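PDB 5WTZ: binary enterotoxin of Clostridium perfringens component a from Clostridium perfringens, which probably transfers ADP-ribose from NAD+ to actin, as the enzymatic component of an iota-like binary enterotoxin. Local coordinates for residues S240-D245 with S283-K288; N247-G252 with F340-V345; K259-G264 with E277-I282. All coordinates share one frame; numbering follows the deposited sequence.

Interaction 1. Residues S240-D245 with S283-K288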
loop_
_atom_site.group_PDB
_atom_site.type_symbol
_atom_site.label_atom_id
_atom_site.label_comp_id
_atom_site.label_asym_id
_atom_site.label_seq_id
_atom_site.Cartn_x
_atom_site.Cartn_y
_atom_site.Cartn_z
ATOM N N SER A 240 -22.298 -23.883 -16.477
ATOM C CA SER A 240 -22.390 -23.156 -17.734
ATOM C C SER A 240 -23.075 -21.804 -17.500
ATOM O O SER A 240 -22.661 -20.801 -18.076
ATOM C CB SER A 240 -23.113 -23.986 -18.804
ATOM O OG SER A 240 -24.354 -24.499 -18.357
ATOM N N ASN A 241 -24.078 -21.766 -16.623
ATOM C CA ASN A 241 -24.745 -20.500 -16.292
ATOM C C ASN A 241 -23.868 -19.540 -15.476
ATOM O O ASN A 241 -23.960 -18.320 -15.632
ATOM C CB ASN A 241 -26.053 -20.756 -15.540
ATOM C CG ASN A 241 -27.206 -21.119 -16.468
ATOM O OD1 ASN A 241 -26.994 -21.601 -17.578
ATOM N ND2 ASN A 241 -28.432 -20.883 -16.012
ATOM N N GLU A 242 -23.024 -20.069 -14.604
ATOM C CA GLU A 242 -22.091 -19.214 -13.877
ATOM C C GLU A 242 -21.109 -18.582 -14.853
ATOM O O GLU A 242 -20.863 -17.375 -14.815
ATOM C CB GLU A 242 -21.355 -20.009 -12.809
ATOM C CG GLU A 242 -22.251 -20.353 -11.630
ATOM C CD GLU A 242 -21.630 -21.340 -10.645
ATOM O OE1 GLU A 242 -20.621 -22.005 -10.970
ATOM O OE2 GLU A 242 -22.180 -21.454 -9.533
ATOM N N LEU A 243 -20.565 -19.404 -15.743
ATOM C CA LEU A 243 -19.627 -18.917 -16.738
ATOM C C LEU A 243 -20.288 -17.868 -17.620
ATOM O O LEU A 243 -19.695 -16.830 -17.909
ATOM C CB LEU A 243 -19.106 -20.072 -17.578
ATOM C CG LEU A 243 -18.115 -19.725 -18.681
ATOM C CD1 LEU A 243 -16.880 -19.078 -18.099
ATOM C CD2 LEU A 243 -17.757 -20.983 -19.444
ATOM N N ARG A 244 -21.521 -18.137 -18.030
ATOM C CA ARG A 244 -22.258 -17.224 -18.896
ATOM C C ARG A 244 -22.453 -15.870 -18.221
ATOM O O ARG A 244 -22.186 -14.827 -18.812
ATOM C CB ARG A 244 -23.613 -17.812 -19.275
ATOM C CG ARG A 244 -24.438 -16.922 -20.202
ATOM C CD ARG A 244 -25.888 -17.358 -20.186
ATOM N NE ARG A 244 -26.487 -17.098 -18.876
ATOM C CZ ARG A 244 -27.523 -17.762 -18.381
ATOM N NH1 ARG A 244 -28.082 -18.745 -19.078
ATOM N NH2 ARG A 244 -27.995 -17.445 -17.180
ATOM N N ASP A 245 -22.910 -15.890 -16.973
ATOM C CA ASP A 245 -23.235 -14.642 -16.294
ATOM C C ASP A 245 -22.006 -13.862 -15.806
ATOM O O ASP A 245 -22.058 -12.641 -15.732
ATOM C CB ASP A 245 -24.203 -14.927 -15.143
ATOM C CG ASP A 245 -25.581 -15.307 -15.654
ATOM O OD1 ASP A 245 -25.785 -15.160 -16.872
ATOM O OD2 ASP A 245 -26.456 -15.738 -14.873
ATOM N N SER A 283 -22.634 -14.537 -7.895
ATOM C CA SER A 283 -22.277 -14.608 -6.473
ATOM C C SER A 283 -21.951 -16.052 -6.063
ATOM O O SER A 283 -20.981 -16.274 -5.341
ATOM C CB SER A 283 -23.407 -14.038 -5.598
ATOM O OG SER A 283 -23.100 -14.076 -4.208
ATOM N N SER A 284 -22.731 -17.023 -6.535
ATOM C CA SER A 284 -22.424 -18.430 -6.233
ATOM C C SER A 284 -21.056 -18.798 -6.834
ATOM O O SER A 284 -20.266 -19.496 -6.209
ATOM C CB SER A 284 -23.528 -19.380 -6.734
ATOM O OG SER A 284 -23.480 -19.535 -8.140
ATOM N N ALA A 285 -20.757 -18.290 -8.022
ATOM C CA ALA A 285 -19.455 -18.541 -8.637
ATOM C C ALA A 285 -18.305 -18.022 -7.774
ATOM O O ALA A 285 -17.265 -18.680 -7.611
ATOM C CB ALA A 285 -19.396 -17.899 -10.017
ATOM N N LEU A 286 -18.490 -16.834 -7.210
ATOM C CA LEU A 286 -17.415 -16.179 -6.481
ATOM C C LEU A 286 -17.168 -16.813 -5.099
ATOM O O LEU A 286 -16.199 -16.485 -4.427
ATOM C CB LEU A 286 -17.724 -14.688 -6.342
ATOM C CG LEU A 286 -17.794 -13.929 -7.662
ATOM C CD1 LEU A 286 -18.205 -12.471 -7.490
ATOM C CD2 LEU A 286 -16.452 -14.009 -8.387
ATOM N N LYS A 287 -18.028 -17.741 -4.700
ATOM C CA LYS A 287 -17.869 -18.455 -3.437
ATOM C C LYS A 287 -17.156 -19.794 -3.632
ATOM O O LYS A 287 -16.927 -20.525 -2.668
ATOM C CB LYS A 287 -19.235 -18.707 -2.771
ATOM C CG LYS A 287 -19.974 -17.442 -2.335
ATOM C CD LYS A 287 -21.324 -17.813 -1.764
ATOM C CE LYS A 287 -21.977 -16.607 -1.100
ATOM N NZ LYS A 287 -22.434 -15.626 -2.106
ATOM N N LYS A 288 -16.805 -20.124 -4.872
ATOM C CA LYS A 288 -16.377 -21.495 -5.177
ATOM C C LYS A 288 -14.886 -21.745 -4.898
ATOM O O LYS A 288 -14.473 -22.889 -4.678
ATOM C CB LYS A 288 -16.725 -21.851 -6.626
ATOM C CG LYS A 288 -18.230 -22.045 -6.825
ATOM C CD LYS A 288 -18.609 -22.441 -8.230
ATOM C CE LYS A 288 -18.290 -23.888 -8.507
ATOM N NZ LYS A 288 -18.939 -24.328 -9.781
#
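Glu242 and Lys288 meet because each side chain leaves its backbone with CG turned away from the carbonyl carbon. In Glu242 (chi1 -73°) the chain then runs on extended, which carries the carboxylate across to the far helix. Lys288 starts the same way but bends at chi3 (76°), and from this kink its ammonium approaches from the opposite direction. The two carboxylate oxygens divide the work. OE1 of Glu242 lies 3.1 Å from NZ of Lys288 in a salt bridge, although the exact place of that NZ is less certain than the rest. The aliphatic part of the lysine comes along too, with its CD 3.4 Å from OE1 of Glu242. OE2 of Glu242 sits 2.7 Å from OG of Ser284; the serine proton also has the carbonyl of Asn281, one turn back on its own helix, as a possible acceptor, so which oxygen receives it is not settled. Beneath this polar layer the helices come close: CB of Glu242 is 4.0 Å from CB of Ala285, and the CA atoms of Glu242 and Ala285 are 5.9 Å apart. The small alanine permits that approach, and the polar groups close over it.

Two residues further along the helix, outside the direct contact, Arg244 grips Asp245 side-on, its NE 2.9 Å from OD1 of Asp245. The pair is tied in turn to helix 272-286, Arg244 to Glu277 and Asp245 to Asn281. OE1 of Glu242 also accepts a hydrogen bond from the backbone N of Thr239, just before its helix. The contact thus joins the start of helix 240-263 to the end of helix 272-286, and helix 220-237 completes the group: its Trp234 and Glu237 touch Lys288, and Trp234 NE1 bonds to the carbonyl of Ala285.

Interaction 2. Residues N247-G252 with F340-V345. With NAD (nicotinamide-adenine-dinucleotide), chain B.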
loop_
_atom_site.group_PDB
_atom_site.type_symbol
_atom_site.label_atom_id
_atom_site.label_comp_id
_atom_site.label_asym_id
_atom_site.label_seq_id
_atom_site.Cartn_x
_atom_site.Cartn_y
_atom_site.Cartn_z
ATOM N N ASN A 247 -19.178 -13.892 -17.632
ATOM C CA ASN A 247 -18.820 -13.314 -18.927
ATOM C C ASN A 247 -19.734 -12.156 -19.319
ATOM O O ASN A 247 -19.250 -11.123 -19.811
ATOM C CB ASN A 247 -18.841 -14.389 -20.019
ATOM C CG ASN A 247 -17.548 -15.186 -20.080
ATOM O OD1 ASN A 247 -16.470 -14.660 -19.816
ATOM N ND2 ASN A 247 -17.652 -16.456 -20.447
ATOM N N ASN A 248 -21.036 -12.307 -19.083
ATOM C CA ASN A 248 -21.975 -11.204 -19.300
ATOM C C ASN A 248 -21.601 -9.969 -18.455
ATOM O O ASN A 248 -21.563 -8.851 -18.966
ATOM C CB ASN A 248 -23.409 -11.647 -18.975
ATOM C CG ASN A 248 -24.421 -10.511 -19.092
ATOM O OD1 ASN A 248 -24.563 -9.690 -18.184
ATOM N ND2 ASN A 248 -25.136 -10.466 -20.210
ATOM N N TYR A 249 -21.333 -10.179 -17.172
ATOM C CA TYR A 249 -20.939 -9.082 -16.280
ATOM C C TYR A 249 -19.697 -8.391 -16.819
ATOM O O TYR A 249 -19.659 -7.158 -16.980
ATOM C CB TYR A 249 -20.692 -9.599 -14.856
ATOM C CG TYR A 249 -20.105 -8.569 -13.893
ATOM C CD1 TYR A 249 -18.733 -8.285 -13.882
ATOM C CD2 TYR A 249 -20.920 -7.893 -12.992
ATOM C CE1 TYR A 249 -18.190 -7.347 -12.995
ATOM C CE2 TYR A 249 -20.380 -6.963 -12.085
ATOM C CZ TYR A 249 -19.018 -6.697 -12.102
ATOM O OH TYR A 249 -18.474 -5.770 -11.235
ATOM N N LEU A 250 -18.681 -9.192 -17.128
ATOM C CA LEU A 250 -17.381 -8.653 -17.480
ATOM C C LEU A 250 -17.427 -7.904 -18.806
ATOM O O LEU A 250 -16.710 -6.921 -18.989
ATOM C CB LEU A 250 -16.339 -9.770 -17.531
ATOM C CG LEU A 250 -15.960 -10.403 -16.188
ATOM C CD1 LEU A 250 -15.086 -11.623 -16.453
ATOM C CD2 LEU A 250 -15.268 -9.393 -15.257
ATOM N N GLY A 251 -18.283 -8.352 -19.716
ATOM C CA GLY A 251 -18.376 -7.758 -21.035
ATOM C C GLY A 251 -19.253 -6.522 -21.106
ATOM O O GLY A 251 -19.478 -5.986 -22.190
ATOM N N GLY A 252 -19.748 -6.059 -19.963
ATOM C CA GLY A 252 -20.565 -4.855 -19.948
ATOM C C GLY A 252 -21.866 -4.953 -19.163
ATOM O O GLY A 252 -22.551 -3.944 -18.952
ATOM N N PHE A 340 -20.951 -5.863 -6.603
ATOM C CA PHE A 340 -19.771 -6.662 -6.893
ATOM C C PHE A 340 -18.637 -5.668 -7.080
ATOM O O PHE A 340 -18.849 -4.564 -7.604
ATOM C CB PHE A 340 -19.905 -7.527 -8.158
ATOM C CG PHE A 340 -20.969 -8.595 -8.084
ATOM C CD1 PHE A 340 -20.777 -9.745 -7.317
ATOM C CD2 PHE A 340 -22.149 -8.457 -8.779
ATOM C CE1 PHE A 340 -21.745 -10.722 -7.248
ATOM C CE2 PHE A 340 -23.133 -9.443 -8.720
ATOM C CZ PHE A 340 -22.932 -10.576 -7.937
ATOM N N ILE A 341 -17.434 -6.060 -6.689
ATOM C CA ILE A 341 -16.274 -5.177 -6.822
ATOM C C ILE A 341 -15.293 -5.671 -7.895
ATOM O O ILE A 341 -14.613 -6.697 -7.712
ATOM C CB ILE A 341 -15.503 -5.016 -5.500
ATOM C CG1 ILE A 341 -16.468 -4.865 -4.325
ATOM C CG2 ILE A 341 -14.515 -3.831 -5.620
ATOM C CD1 ILE A 341 -15.752 -4.757 -2.970
ATOM N N SER A 342 -15.246 -4.945 -9.010
ATOM C CA SER A 342 -14.240 -5.155 -10.049
ATOM C C SER A 342 -12.890 -4.534 -9.643
ATOM O O SER A 342 -12.736 -3.303 -9.511
ATOM C CB SER A 342 -14.710 -4.588 -11.394
ATOM O OG SER A 342 -15.597 -5.490 -12.056
ATOM N N THR A 343 -11.909 -5.397 -9.434
ATOM C CA THR A 343 -10.566 -4.947 -9.050
ATOM C C THR A 343 -9.542 -5.511 -10.013
ATOM O O THR A 343 -9.797 -6.497 -10.693
ATOM C CB THR A 343 -10.156 -5.371 -7.609
ATOM O OG1 THR A 343 -9.738 -6.744 -7.599
ATOM C CG2 THR A 343 -11.287 -5.166 -6.610
ATOM N N THR A 344 -8.380 -4.869 -10.072
ATOM C CA THR A 344 -7.278 -5.347 -10.881
ATOM C C THR A 344 -6.056 -5.501 -9.984
ATOM O O THR A 344 -5.737 -4.617 -9.188
ATOM C CB THR A 344 -6.982 -4.393 -12.075
ATOM O OG1 THR A 344 -5.833 -4.853 -12.791
ATOM C CG2 THR A 344 -6.714 -2.957 -11.609
ATOM N N VAL A 345 -5.358 -6.625 -10.105
ATOM C CA VAL A 345 -4.220 -6.860 -9.236
ATOM C C VAL A 345 -2.981 -6.062 -9.639
ATOM O O VAL A 345 -1.958 -6.116 -8.942
ATOM C CB VAL A 345 -3.876 -8.346 -9.171
ATOM C CG1 VAL A 345 -5.089 -9.103 -8.632
ATOM C CG2 VAL A 345 -3.449 -8.872 -10.538
HETATM P PA NAD B . -18.759 -0.446 -11.805
HETATM O O1A NAD B . -20.103 -1.079 -12.077
HETATM O O2A NAD B . -17.988 -0.809 -10.572
HETATM O O5B NAD B . -18.904 1.160 -11.798
HETATM C C5B NAD B . -19.771 1.874 -12.687
HETATM C C4B NAD B . -20.158 3.196 -12.053
HETATM O O4B NAD B . -20.899 2.914 -10.859
HETATM C C3B NAD B . -18.936 4.019 -11.654
HETATM O O3B NAD B . -19.224 5.407 -11.891
HETATM C C2B NAD B . -18.804 3.744 -10.162
HETATM O O2B NAD B . -18.206 4.832 -9.450
HETATM C C1B NAD B . -20.242 3.492 -9.726
HETATM N N9A NAD B . -20.251 2.535 -8.601
HETATM C C8A NAD B . -19.734 1.292 -8.594
HETATM N N7A NAD B . -19.913 0.707 -7.377
HETATM C C5A NAD B . -20.532 1.602 -6.598
HETATM C C6A NAD B . -21.019 1.642 -5.204
HETATM N N6A NAD B . -20.857 0.573 -4.393
HETATM N N1A NAD B . -21.605 2.785 -4.769
HETATM C C2A NAD B . -21.774 3.848 -5.572
HETATM N N3A NAD B . -21.368 3.874 -6.857
HETATM C C4A NAD B . -20.744 2.803 -7.401
HETATM O O3 NAD B . -17.842 -0.767 -13.082
HETATM P PN NAD B . -16.456 -0.090 -13.535
HETATM O O1N NAD B . -15.409 -0.434 -12.499
HETATM O O2N NAD B . -16.731 1.343 -13.924
HETATM O O5D NAD B . -16.205 -0.927 -14.886
HETATM C C5D NAD B . -16.189 -2.354 -14.896
HETATM C C4D NAD B . -15.576 -2.831 -16.200
HETATM O O4D NAD B . -14.164 -2.616 -16.166
HETATM C C3D NAD B . -15.744 -4.331 -16.339
HETATM O O3D NAD B . -15.652 -4.650 -17.739
HETATM C C2D NAD B . -14.540 -4.883 -15.609
HETATM O O2D NAD B . -14.160 -6.169 -16.111
HETATM C C1D NAD B . -13.469 -3.813 -15.838
HETATM N N1N NAD B . -12.608 -3.569 -14.662
HETATM C C2N NAD B . -12.597 -2.368 -14.048
HETATM C C3N NAD B . -11.776 -2.149 -12.936
HETATM C C7N NAD B . -11.735 -0.819 -12.233
HETATM O O7N NAD B . -12.697 -0.042 -12.249
HETATM N N7N NAD B . -10.596 -0.521 -11.629
HETATM C C4N NAD B . -10.945 -3.156 -12.459
HETATM C C5N NAD B . -10.977 -4.381 -13.107
HETATM C C6N NAD B . -11.820 -4.555 -14.208
#
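Tyr249 and Phe340 set their rings almost perpendicular, with planes at 82° and centroids 5.9 Å apart, and approach each other obliquely. The nearest ring-to-ring touch is by a corner: CE2 of Tyr249 is 4.0 Å from CD2 of Phe340, and CB of Phe340 lies equally close to the same tyrosine carbon. The phenol thereby lies against the base of the phenylalanine side chain and points past it to the strand. With CG anti to the backbone N (chi1 173°), Tyr249 reaches out from its helix until its hydroxyl donates a hydrogen bond to Ser342, OH to OG 3.0 Å. The serine oxygen stands at the edge of the phenol ring, in its plane, and is 3.3 Å from CE1 of Tyr249, while CD2 of Leu250 also lies at an edge of that ring.

The hydroxyl pair is part of a longer polar chain. Asn258 ND2 bonds to the tyrosine OH, and OG of Ser342 is bonded to OE2 of Glu384, whose other oxygen binds NAD. Tyr249 is thus a second-shell residue, helping to fix the serine that in turn holds Glu384. The backbone meets the dinucleotide directly: O of Leu250 accepts from O3D of the nicotinamide ribose at 2.8 Å, and O of Ser342 comes within 3.5 Å of C4N of the nicotinamide ring.

With Arg299 bonded to the serine carbonyl, the arrangement is consistent with the Arg, Ser-Thr-Ser (here Ser342-Thr343-Thr344) and Glu-X-Glu elements of arginine-directed ADP-ribosyltransferases, Glu384 probably being the second glutamate of the last.

Interaction 3. Residues K259-G264 with E277-I282. With NAD (nicotinamide-adenine-dinucleotide), chain B.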
loop_
_atom_site.group_PDB
_atom_site.type_symbol
_atom_site.label_atom_id
_atom_site.label_comp_id
_atom_site.label_asym_id
_atom_site.label_seq_id
_atom_site.Cartn_x
_atom_site.Cartn_y
_atom_site.Cartn_z
ATOM N N LYS A 259 -25.740 -1.410 -10.811
ATOM C CA LYS A 259 -26.807 -0.420 -10.598
ATOM C C LYS A 259 -27.974 -0.991 -9.783
ATOM O O LYS A 259 -28.494 -0.340 -8.875
ATOM C CB LYS A 259 -27.342 0.111 -11.924
ATOM C CG LYS A 259 -26.634 1.341 -12.482
ATOM C CD LYS A 259 -27.284 1.736 -13.817
ATOM C CE LYS A 259 -26.626 2.945 -14.475
ATOM N NZ LYS A 259 -27.494 3.457 -15.585
ATOM N N TYR A 260 -28.395 -2.203 -10.121
ATOM C CA TYR A 260 -29.494 -2.842 -9.423
ATOM C C TYR A 260 -29.125 -3.160 -7.978
ATOM O O TYR A 260 -29.919 -2.956 -7.062
ATOM C CB TYR A 260 -29.910 -4.117 -10.136
ATOM C CG TYR A 260 -31.035 -4.816 -9.427
ATOM C CD1 TYR A 260 -32.338 -4.361 -9.549
ATOM C CD2 TYR A 260 -30.791 -5.915 -8.609
ATOM C CE1 TYR A 260 -33.377 -4.993 -8.890
ATOM C CE2 TYR A 260 -31.820 -6.549 -7.944
ATOM C CZ TYR A 260 -33.110 -6.084 -8.092
ATOM O OH TYR A 260 -34.139 -6.706 -7.434
ATOM N N LEU A 261 -27.923 -3.687 -7.785
ATOM C CA LEU A 261 -27.444 -4.007 -6.444
ATOM C C LEU A 261 -27.347 -2.751 -5.582
ATOM O O LEU A 261 -27.606 -2.794 -4.381
ATOM C CB LEU A 261 -26.080 -4.706 -6.509
ATOM C CG LEU A 261 -26.058 -6.208 -6.823
ATOM C CD1 LEU A 261 -24.642 -6.713 -6.986
ATOM C CD2 LEU A 261 -26.782 -7.018 -5.756
ATOM N N LEU A 262 -27.000 -1.627 -6.198
ATOM C CA LEU A 262 -26.778 -0.415 -5.420
ATOM C C LEU A 262 -28.094 0.185 -4.912
ATOM O O LEU A 262 -28.189 0.559 -3.741
ATOM C CB LEU A 262 -25.997 0.614 -6.240
ATOM C CG LEU A 262 -25.683 1.922 -5.512
ATOM C CD1 LEU A 262 -24.744 1.703 -4.305
ATOM C CD2 LEU A 262 -25.103 2.927 -6.489
ATOM N N ASP A 263 -29.111 0.259 -5.768
ATOM C CA ASP A 263 -30.372 0.889 -5.371
ATOM C C ASP A 263 -31.605 0.368 -6.106
ATOM O O ASP A 263 -32.629 1.048 -6.172
ATOM C CB ASP A 263 -30.273 2.403 -5.569
ATOM C CG ASP A 263 -29.929 2.783 -6.994
ATOM O OD1 ASP A 263 -29.999 1.904 -7.877
ATOM O OD2 ASP A 263 -29.581 3.956 -7.233
ATOM N N GLY A 264 -31.511 -0.827 -6.676
ATOM C CA GLY A 264 -32.656 -1.454 -7.299
ATOM C C GLY A 264 -33.169 -0.871 -8.608
ATOM O O GLY A 264 -34.298 -1.163 -9.002
ATOM N N GLU A 277 -31.279 -13.483 -11.141
ATOM C CA GLU A 277 -30.686 -14.742 -11.596
ATOM C C GLU A 277 -29.211 -14.537 -11.898
ATOM O O GLU A 277 -28.368 -15.355 -11.532
ATOM C CB GLU A 277 -31.395 -15.289 -12.849
ATOM C CG GLU A 277 -30.880 -16.683 -13.267
ATOM C CD GLU A 277 -30.927 -16.939 -14.779
ATOM O OE1 GLU A 277 -31.463 -16.091 -15.524
ATOM O OE2 GLU A 277 -30.419 -17.993 -15.225
ATOM N N LYS A 278 -28.903 -13.443 -12.585
ATOM C CA LYS A 278 -27.522 -13.150 -12.921
ATOM C C LYS A 278 -26.704 -12.918 -11.657
ATOM O O LYS A 278 -25.589 -13.431 -11.518
ATOM C CB LYS A 278 -27.433 -11.933 -13.837
ATOM C CG LYS A 278 -28.102 -12.133 -15.184
ATOM C CD LYS A 278 -27.315 -11.468 -16.298
ATOM C CE LYS A 278 -28.193 -11.254 -17.526
ATOM N NZ LYS A 278 -29.116 -10.095 -17.322
ATOM N N ILE A 279 -27.258 -12.138 -10.736
ATOM C CA ILE A 279 -26.567 -11.828 -9.488
ATOM C C ILE A 279 -26.344 -13.113 -8.683
ATOM O O ILE A 279 -25.258 -13.324 -8.134
ATOM C CB ILE A 279 -27.353 -10.789 -8.659
ATOM C CG1 ILE A 279 -27.241 -9.407 -9.319
ATOM C CG2 ILE A 279 -26.832 -10.728 -7.224
ATOM C CD1 ILE A 279 -28.305 -8.425 -8.867
ATOM N N SER A 280 -27.364 -13.969 -8.659
ATOM C CA SER A 280 -27.279 -15.292 -8.035
ATOM C C SER A 280 -26.128 -16.122 -8.598
ATOM O O SER A 280 -25.323 -16.673 -7.843
ATOM C CB SER A 280 -28.595 -16.055 -8.213
ATOM O OG SER A 280 -29.534 -15.674 -7.227
ATOM N N ASN A 281 -26.045 -16.197 -9.926
ATOM C CA ASN A 281 -25.043 -17.032 -10.579
ATOM C C ASN A 281 -23.623 -16.496 -10.381
ATOM O O ASN A 281 -22.706 -17.257 -10.053
ATOM C CB ASN A 281 -25.386 -17.180 -12.075
ATOM C CG ASN A 281 -26.616 -18.037 -12.299
ATOM O OD1 ASN A 281 -26.963 -18.864 -11.456
ATOM N ND2 ASN A 281 -27.277 -17.861 -13.443
ATOM N N ILE A 282 -23.435 -15.189 -10.556
ATOM C CA ILE A 282 -22.131 -14.586 -10.306
ATOM C C ILE A 282 -21.723 -14.788 -8.838
ATOM O O ILE A 282 -20.597 -15.185 -8.564
ATOM C CB ILE A 282 -22.117 -13.068 -10.669
ATOM C CG1 ILE A 282 -22.476 -12.874 -12.149
ATOM C CG2 ILE A 282 -20.753 -12.424 -10.314
ATOM C CD1 ILE A 282 -22.988 -11.485 -12.487
HETATM P PA NAD B . -18.759 -0.446 -11.805
HETATM O O1A NAD B . -20.103 -1.079 -12.077
HETATM O O2A NAD B . -17.988 -0.809 -10.572
HETATM O O5B NAD B . -18.904 1.160 -11.798
HETATM C C5B NAD B . -19.771 1.874 -12.687
HETATM C C4B NAD B . -20.158 3.196 -12.053
HETATM O O4B NAD B . -20.899 2.914 -10.859
HETATM C C3B NAD B . -18.936 4.019 -11.654
HETATM O O3B NAD B . -19.224 5.407 -11.891
HETATM C C2B NAD B . -18.804 3.744 -10.162
HETATM O O2B NAD B . -18.206 4.832 -9.450
HETATM C C1B NAD B . -20.242 3.492 -9.726
HETATM N N9A NAD B . -20.251 2.535 -8.601
HETATM C C8A NAD B . -19.734 1.292 -8.594
HETATM N N7A NAD B . -19.913 0.707 -7.377
HETATM C C5A NAD B . -20.532 1.602 -6.598
HETATM C C6A NAD B . -21.019 1.642 -5.204
HETATM N N6A NAD B . -20.857 0.573 -4.393
HETATM N N1A NAD B . -21.605 2.785 -4.769
HETATM C C2A NAD B . -21.774 3.848 -5.572
HETATM N N3A NAD B . -21.368 3.874 -6.857
HETATM C C4A NAD B . -20.744 2.803 -7.401
HETATM O O3 NAD B . -17.842 -0.767 -13.082
HETATM P PN NAD B . -16.456 -0.090 -13.535
HETATM O O1N NAD B . -15.409 -0.434 -12.499
HETATM O O2N NAD B . -16.731 1.343 -13.924
HETATM O O5D NAD B . -16.205 -0.927 -14.886
HETATM C C5D NAD B . -16.189 -2.354 -14.896
HETATM C C4D NAD B . -15.576 -2.831 -16.200
HETATM O O4D NAD B . -14.164 -2.616 -16.166
HETATM C C3D NAD B . -15.744 -4.331 -16.339
HETATM O O3D NAD B . -15.652 -4.650 -17.739
HETATM C C2D NAD B . -14.540 -4.883 -15.609
HETATM O O2D NAD B . -14.160 -6.169 -16.111
HETATM C C1D NAD B . -13.469 -3.813 -15.838
HETATM N N1N NAD B . -12.608 -3.569 -14.662
HETATM C C2N NAD B . -12.597 -2.368 -14.048
HETATM C C3N NAD B . -11.776 -2.149 -12.936
HETATM C C7N NAD B . -11.735 -0.819 -12.233
HETATM O O7N NAD B . -12.697 -0.042 -12.249
HETATM N N7N NAD B . -10.596 -0.521 -11.629
HETATM C C4N NAD B . -10.945 -3.156 -12.459
HETATM C C5N NAD B . -10.977 -4.381 -13.107
HETATM C C6N NAD B . -11.820 -4.555 -14.208
#
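Ile279 presents its CD1 methyl to two neighbours on helix 240-263, Tyr260 and Leu261. Toward Tyr260 the methyl arrives at the edge of the ring, near its plane, 3.5 Å from CD2 of the tyrosine; the two side chains cross at about a right angle. Toward Leu261 the meeting is tip to tip, with CD1 of Ile279 3.7 Å from CD2 of Leu261. The second isoleucine branch reinforces this, CG2 of Ile279 lying 4.0 Å from CD2 of the same leucine. A single methyl therefore fits into the corner between a ring edge and a branched tip, a wholly apolar contact made at close range.

The torsions of the two helical neighbours separate their side chains. Tyr260 has CG anti to its own N (chi1 179°), whereas Leu261 turns CG away from the carbonyl carbon (chi1 -81°), and the isoleucine methyl enters between them. In the next shell the phenol of Tyr260 is bonded through OH to Glu276 OE2, one helix residue before the 277-282 segment, so the ring meets the second helix through its edge and its hydroxyl. On the other flank of the helix Leu262 leans over one face of the NAD adenine, its CD1 3.4 Å from N1A and its CD2 3.6 Å from C2A. The helical turn that meets Ile279 thus also lines the cofactor pocket.

Further out, Phe340, just ahead of strand 341-344, touches both Leu261 and Ile282. The contact accordingly sits where the late part of helix 240-263 meets the middle of helix 272-286, with the connection between them running through Thr265 and Ile266, which touch Lys259 and Tyr260.

How the interactions relate
The three contacts lie 12 to 13 Å apart, centre to centre, in one region of the C-terminal ADP-ribosyltransferase part of the chain, and all draw on helix 240-263, at its start (interaction 1), middle (interaction 2) and late part (interaction 3). Helix 272-286 answers in interactions 1 and 3, strand 341-344 in interaction 2. Along the chain interaction 3 is nested within the loops closed by both others, while interactions 1 and 2 alternate. Phe340 links all three, touching Leu286, Leu261 and Ile282. Interactions 2 and 3 meet opposite ends of NAD, so one helix reaches both the nicotinamide ribose and the adenine, while strand 341-344 lies against the nicotinamide ring.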